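Local coordinates for protein RTX toxin RtxA (Vibrio vulnificus MO6-24/O, PDB 6IMP) that contains an effector domain with the alpha/beta hydrolase fold, probably acting as a hydrolase within a virulence toxin delivered to host cells, at residues T156-L161 with A188-Q193; T80-Q85 with S111-A116. All blocks are in the same frame, centred on the assembly; numbering follows the deposited sequence.

Contact 1: T156-L161 with A188-Q193; sequences TMFNYL and ARYAAQ
The phenol oxygen OH of Tyr-190 stands beside the side-chain amide of Asn-159, 4.0 Å from OD1. OD1 and ND2 are almost equally far from the hydroxyl, and the approach is too long for a hydrogen bond; it remains a loose polar meeting. Amide and phenol planes are turned 79° apart, and the two side chains cross at about a right angle. Both residues are partly exposed, placing this polar meeting at the outer side of the contact.

Deeper in, the touching is apolar. Phe-158 holds CG anti to its own backbone nitrogen (chi1 -168°), which carries the ring off helix 147-164 toward the neighbouring helix. There CE2 of Phe-158 lies 3.9 Å from CB of Ala-191, with CZ at nearly the same distance from that methyl group, which comes to the ring obliquely. Tyr-190 flanks the same ring more loosely: Phe-158 CD2 is 4.4 Å from CE1 of Tyr-190 and sits at the edge of the tyrosine ring, near its plane. Phe-158 also touches Leu-103, so its ring sits between helix 180-192 and strand 101-105.

The short helical segments approach to 11.4 Å between axes and cross at -47°, a wide separation bridged by the two aromatic side chains. Helix 147-164 leads into strand 172-177, and helix 180-192 leaves that strand through a GxSxG turn, consistent with a nucleophile elbow. The helices before and after this central strand thus pack side by side on one face of the sheet, as in alpha/beta hydrolases.

Contact 2: T80-Q85 with S111-A116; sequences TGYYHQ and SAEEQA
Thr-80 opens the contact through its backbone: its carbonyl O lies 4.3 Å from OE2 of Glu-113, a distant approach between two oxygens. Strand and helix here belong to the layered alpha/beta hydrolase fold, with helix 112-124 in the beta-alpha-beta crossover from strand 101-105 to strand 129-133, and strand 78-84 running antiparallel beside the latter.

At Gly-81 the strand comes nearest the helix: Gly-81 CA is 3.7 Å from Glu-113 OE2, the carboxylate oxygen lying against the backbone. Tyr-82 follows, its ring meeting the same oxygen edge-on. CE1 of Tyr-82 is 3.6 Å from OE2 of Glu-113, with the oxygen in the plane of the ring, while ring and carboxylate planes stand 59° apart. The slightly positive C-H edge probably suits a carboxylate oxygen. Glu-113 gets there by bending at chi2 (66°), which turns its carboxylate back across the tyrosine edge. Its other oxygen, OE1, accepts a hydrogen bond from ND2 of Asn-134, so the polar end is anchored just beyond strand 129-133. Leu-58 of helix 52-63 touches both Tyr-82 and Glu-113, closing over this buried group.

Further along, Tyr-83 turns to the other side of the sheet, against Leu-131. His-84 starts toward the helix again and packs on Ala-132 and Leu-58, with its ND1 bonded to OG of Ser-67.

Ser-111 is the N-cap of the helix; its OG accepts a weak, nearly straight capping bond from Glu-114 N at 3.5 Å and also hydrogen-bonds to O of Lys-49.

Overall arrangement
From the N terminus, contact 2 comes first: strand 78-84 is followed by an unmodelled run at 87-99 and strand 101-105, and the loop closes where helix 112-124 begins. After strand 129-133 the chain enters helix 147-164, and contact 1 closes a second loop around strand 172-177 in the later part of helix 180-192. The loops stand in series, neither nesting nor crossing, with centres about 18 Å apart. They work on opposite faces of the sheet: contact 2 ties its antiparallel edge region to one helical layer, contact 1 joins two helices of the other. Leu-161 CD2 and Tyr-83 CE1, 4.0 Å apart, pack the two together.

Contact 1: T156-L161 with A188-Q193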
loop_
_atom_site.group_PDB
_atom_site.type_symbol
_atom_site.label_atom_id
_atom_site.label_comp_id
_atom_site.label_asym_id
_atom_site.label_seq_id
_atom_site.Cartn_x
_atom_site.Cartn_y
_atom_site.Cartn_z
ATOM N N THR A 156 -12.501 0.722 0.285
ATOM C CA THR A 156 -13.142 -0.311 1.076
ATOM C C THR A 156 -12.436 -0.380 2.406
ATOM O O THR A 156 -13.054 -0.228 3.460
ATOM C CB THR A 156 -13.041 -1.677 0.392
ATOM O OG1 THR A 156 -13.696 -1.614 -0.873
ATOM C CG2 THR A 156 -13.685 -2.770 1.252
ATOM N N MET A 157 -11.122 -0.556 2.335
ATOM C CA MET A 157 -10.305 -0.726 3.515
ATOM C C MET A 157 -10.440 0.478 4.410
ATOM O O MET A 157 -10.591 0.337 5.611
ATOM C CB MET A 157 -8.851 -0.907 3.129
ATOM C CG MET A 157 -8.535 -2.270 2.568
ATOM S SD MET A 157 -6.857 -2.220 1.943
ATOM C CE MET A 157 -6.978 -3.279 0.511
ATOM N N PHE A 158 -10.384 1.666 3.826
ATOM C CA PHE A 158 -10.637 2.871 4.603
ATOM C C PHE A 158 -11.973 2.774 5.310
ATOM O O PHE A 158 -12.036 2.802 6.534
ATOM C CB PHE A 158 -10.625 4.119 3.735
ATOM C CG PHE A 158 -10.589 5.389 4.529
ATOM C CD1 PHE A 158 -9.562 5.614 5.444
ATOM C CD2 PHE A 158 -11.565 6.354 4.378
ATOM C CE1 PHE A 158 -9.506 6.780 6.180
ATOM C CE2 PHE A 158 -11.514 7.527 5.112
ATOM C CZ PHE A 158 -10.488 7.736 6.021
ATOM N N ASN A 159 -13.033 2.602 4.529
ATOM C CA ASN A 159 -14.388 2.618 5.061
ATOM C C ASN A 159 -14.550 1.609 6.186
ATOM O O ASN A 159 -15.194 1.907 7.180
ATOM C CB ASN A 159 -15.415 2.363 3.959
ATOM C CG ASN A 159 -15.583 3.552 3.032
ATOM O OD1 ASN A 159 -15.610 4.711 3.468
ATOM N ND2 ASN A 159 -15.704 3.271 1.744
ATOM N N TYR A 160 -13.897 0.456 6.071
ATOM C CA TYR A 160 -13.920 -0.551 7.154
ATOM C C TYR A 160 -13.411 -0.007 8.496
ATOM O O TYR A 160 -13.931 -0.363 9.560
ATOM C CB TYR A 160 -13.118 -1.799 6.770
ATOM C CG TYR A 160 -12.915 -2.750 7.921
ATOM C CD1 TYR A 160 -13.992 -3.418 8.484
ATOM C CD2 TYR A 160 -11.657 -2.956 8.470
ATOM C CE1 TYR A 160 -13.830 -4.281 9.561
ATOM C CE2 TYR A 160 -11.475 -3.830 9.535
ATOM C CZ TYR A 160 -12.568 -4.491 10.082
ATOM O OH TYR A 160 -12.400 -5.362 11.139
ATOM N N LEU A 161 -12.387 0.840 8.444
ATOM C CA LEU A 161 -11.853 1.463 9.649
ATOM C C LEU A 161 -12.862 2.441 10.208
ATOM O O LEU A 161 -13.321 2.284 11.340
ATOM C CB LEU A 161 -10.536 2.183 9.357
ATOM C CG LEU A 161 -9.383 1.298 8.884
ATOM C CD1 LEU A 161 -8.157 2.166 8.660
ATOM C CD2 LEU A 161 -9.077 0.180 9.876
ATOM N N ALA A 188 -5.578 9.115 0.204
ATOM C CA ALA A 188 -5.419 10.338 0.977
ATOM C C ALA A 188 -6.271 11.454 0.368
ATOM O O ALA A 188 -6.968 12.168 1.082
ATOM C CB ALA A 188 -3.953 10.748 1.042
ATOM N N ARG A 189 -6.249 11.548 -0.961
ATOM C CA ARG A 189 -7.025 12.550 -1.693
ATOM C C ARG A 189 -8.509 12.357 -1.433
ATOM O O ARG A 189 -9.165 13.222 -0.838
ATOM C CB ARG A 189 -6.742 12.462 -3.200
ATOM C CG ARG A 189 -7.590 13.385 -4.060
ATOM C CD ARG A 189 -6.952 13.605 -5.422
ATOM N NE ARG A 189 -7.065 12.430 -6.295
ATOM C CZ ARG A 189 -6.324 12.213 -7.386
ATOM N NH1 ARG A 189 -5.376 13.069 -7.752
ATOM N NH2 ARG A 189 -6.508 11.112 -8.100
ATOM N N TYR A 190 -9.015 11.193 -1.825
ATOM C CA TYR A 190 -10.420 10.877 -1.649
ATOM C C TYR A 190 -10.933 11.172 -0.223
ATOM O O TYR A 190 -12.048 11.655 -0.067
ATOM C CB TYR A 190 -10.696 9.420 -2.051
ATOM C CG TYR A 190 -11.934 8.821 -1.431
ATOM C CD1 TYR A 190 -11.870 8.204 -0.202
ATOM C CD2 TYR A 190 -13.158 8.869 -2.074
ATOM C CE1 TYR A 190 -12.994 7.641 0.383
ATOM C CE2 TYR A 190 -14.295 8.321 -1.494
ATOM C CZ TYR A 190 -14.204 7.703 -0.264
ATOM O OH TYR A 190 -15.309 7.142 0.336
ATOM N N ALA A 191 -10.120 10.909 0.800
ATOM C CA ALA A 191 -10.585 11.033 2.195
ATOM C C ALA A 191 -10.806 12.482 2.604
ATOM O O ALA A 191 -11.788 12.800 3.278
ATOM C CB ALA A 191 -9.612 10.367 3.149
ATOM N N ALA A 192 -9.889 13.354 2.196
ATOM C CA ALA A 192 -10.003 14.786 2.478
ATOM C C ALA A 192 -11.044 15.416 1.567
ATOM O O ALA A 192 -11.774 16.331 1.959
ATOM C CB ALA A 192 -8.657 15.467 2.291
ATOM N N GLN A 193 -11.109 14.893 0.349
ATOM C CA GLN A 193 -12.103 15.300 -0.646
ATOM C C GLN A 193 -13.538 14.872 -0.341
ATOM O O GLN A 193 -14.469 15.296 -1.012
ATOM C CB GLN A 193 -11.686 14.758 -2.009
ATOM C CG GLN A 193 -10.733 15.698 -2.710
ATOM C CD GLN A 193 -11.468 16.876 -3.310
ATOM O OE1 GLN A 193 -12.704 16.881 -3.380
ATOM N NE2 GLN A 193 -10.720 17.887 -3.740
#

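Contact 2: T80-Q85 with S111-A116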
loop_
_atom_site.group_PDB
_atom_site.type_symbol
_atom_site.label_atom_id
_atom_site.label_comp_id
_atom_site.label_asym_id
_atom_site.label_seq_id
_atom_site.Cartn_x
_atom_site.Cartn_y
_atom_site.Cartn_z
ATOM N N THR A 80 -9.189 -9.932 1.834
ATOM C CA THR A 80 -8.863 -10.712 3.015
ATOM C C THR A 80 -7.548 -10.278 3.646
ATOM O O THR A 80 -6.568 -10.012 2.952
ATOM C CB THR A 80 -8.762 -12.184 2.653
ATOM O OG1 THR A 80 -7.741 -12.351 1.669
ATOM C CG2 THR A 80 -10.080 -12.668 2.103
ATOM N N GLY A 81 -7.551 -10.191 4.969
ATOM C CA GLY A 81 -6.314 -10.182 5.745
ATOM C C GLY A 81 -6.573 -10.097 7.236
ATOM O O GLY A 81 -7.535 -10.674 7.744
ATOM N N TYR A 82 -5.707 -9.378 7.942
ATOM C CA TYR A 82 -5.829 -9.248 9.391
ATOM C C TYR A 82 -5.930 -7.797 9.837
ATOM O O TYR A 82 -5.533 -6.863 9.127
ATOM C CB TYR A 82 -4.668 -9.934 10.106
ATOM C CG TYR A 82 -4.479 -11.387 9.731
ATOM C CD1 TYR A 82 -3.974 -11.741 8.490
ATOM C CD2 TYR A 82 -4.766 -12.409 10.635
ATOM C CE1 TYR A 82 -3.780 -13.067 8.144
ATOM C CE2 TYR A 82 -4.562 -13.742 10.305
ATOM C CZ TYR A 82 -4.074 -14.072 9.056
ATOM O OH TYR A 82 -3.877 -15.405 8.711
ATOM N N TYR A 83 -6.536 -7.632 11.004
ATOM C CA TYR A 83 -6.401 -6.434 11.802
ATOM C C TYR A 83 -5.522 -6.785 12.984
ATOM O O TYR A 83 -5.918 -7.588 13.819
ATOM C CB TYR A 83 -7.770 -5.995 12.296
ATOM C CG TYR A 83 -7.766 -4.649 12.947
ATOM C CD1 TYR A 83 -7.934 -3.500 12.193
ATOM C CD2 TYR A 83 -7.600 -4.518 14.319
ATOM C CE1 TYR A 83 -7.935 -2.245 12.784
ATOM C CE2 TYR A 83 -7.604 -3.272 14.924
ATOM C CZ TYR A 83 -7.773 -2.136 14.153
ATOM O OH TYR A 83 -7.772 -0.890 14.742
ATOM N N HIS A 84 -4.315 -6.225 13.029
ATOM C CA HIS A 84 -3.421 -6.415 14.182
ATOM C C HIS A 84 -3.510 -5.223 15.143
ATOM O O HIS A 84 -3.482 -4.072 14.700
ATOM C CB HIS A 84 -1.969 -6.556 13.737
ATOM C CG HIS A 84 -1.770 -7.355 12.488
ATOM N ND1 HIS A 84 -1.668 -8.730 12.494
ATOM C CD2 HIS A 84 -1.500 -6.966 11.221
ATOM C CE1 HIS A 84 -1.403 -9.158 11.272
ATOM N NE2 HIS A 84 -1.291 -8.107 10.479
ATOM N N GLN A 85 -3.538 -5.495 16.452
ATOM C CA GLN A 85 -3.701 -4.423 17.464
ATOM C C GLN A 85 -2.606 -4.352 18.529
ATOM O O GLN A 85 -1.854 -5.306 18.746
ATOM C CB GLN A 85 -5.084 -4.482 18.135
ATOM C CG GLN A 85 -5.414 -5.773 18.854
ATOM C CD GLN A 85 -6.830 -6.236 18.566
ATOM O OE1 GLN A 85 -7.792 -5.494 18.780
ATOM N NE2 GLN A 85 -6.962 -7.454 18.044
ATOM N N SER A 111 2.053 -11.359 -1.226
ATOM C CA SER A 111 0.892 -11.144 -0.339
ATOM C C SER A 111 1.165 -10.069 0.671
ATOM O O SER A 111 2.306 -9.854 1.064
ATOM C CB SER A 111 0.534 -12.424 0.426
ATOM O OG SER A 111 1.651 -12.923 1.150
ATOM N N ALA A 112 0.106 -9.419 1.125
ATOM C CA ALA A 112 0.212 -8.428 2.202
ATOM C C ALA A 112 0.747 -9.068 3.488
ATOM O O ALA A 112 1.485 -8.438 4.260
ATOM C CB ALA A 112 -1.140 -7.790 2.458
ATOM N N GLU A 113 0.370 -10.326 3.705
ATOM C CA GLU A 113 0.817 -11.088 4.870
ATOM C C GLU A 113 2.336 -10.977 5.003
ATOM O O GLU A 113 2.851 -10.476 5.999
ATOM C CB GLU A 113 0.394 -12.559 4.740
ATOM C CG GLU A 113 -1.041 -12.849 5.187
ATOM C CD GLU A 113 -2.099 -12.195 4.312
ATOM O OE1 GLU A 113 -1.937 -12.198 3.068
ATOM O OE2 GLU A 113 -3.097 -11.678 4.873
ATOM N N GLU A 114 3.024 -11.369 3.943
ATOM C CA GLU A 114 4.471 -11.302 3.887
ATOM C C GLU A 114 4.954 -9.878 4.087
ATOM O O GLU A 114 5.845 -9.631 4.884
ATOM C CB GLU A 114 4.975 -11.809 2.535
ATOM C CG GLU A 114 4.651 -13.262 2.233
ATOM C CD GLU A 114 5.277 -14.221 3.225
ATOM O OE1 GLU A 114 6.481 -14.085 3.526
ATOM O OE2 GLU A 114 4.556 -15.113 3.715
ATOM N N GLN A 115 4.354 -8.939 3.364
ATOM C CA GLN A 115 4.854 -7.570 3.337
ATOM C C GLN A 115 4.643 -6.862 4.670
ATOM O O GLN A 115 5.431 -6.014 5.047
ATOM C CB GLN A 115 4.206 -6.776 2.191
ATOM C CG GLN A 115 4.642 -7.238 0.795
ATOM C CD GLN A 115 4.083 -6.383 -0.334
ATOM O OE1 GLN A 115 4.091 -5.159 -0.255
ATOM N NE2 GLN A 115 3.627 -7.032 -1.410
ATOM N N ALA A 116 3.600 -7.239 5.399
ATOM C CA ALA A 116 3.294 -6.595 6.676
ATOM C C ALA A 116 4.078 -7.211 7.835
ATOM O O ALA A 116 4.218 -6.588 8.886
ATOM C CB ALA A 116 1.800 -6.652 6.957
#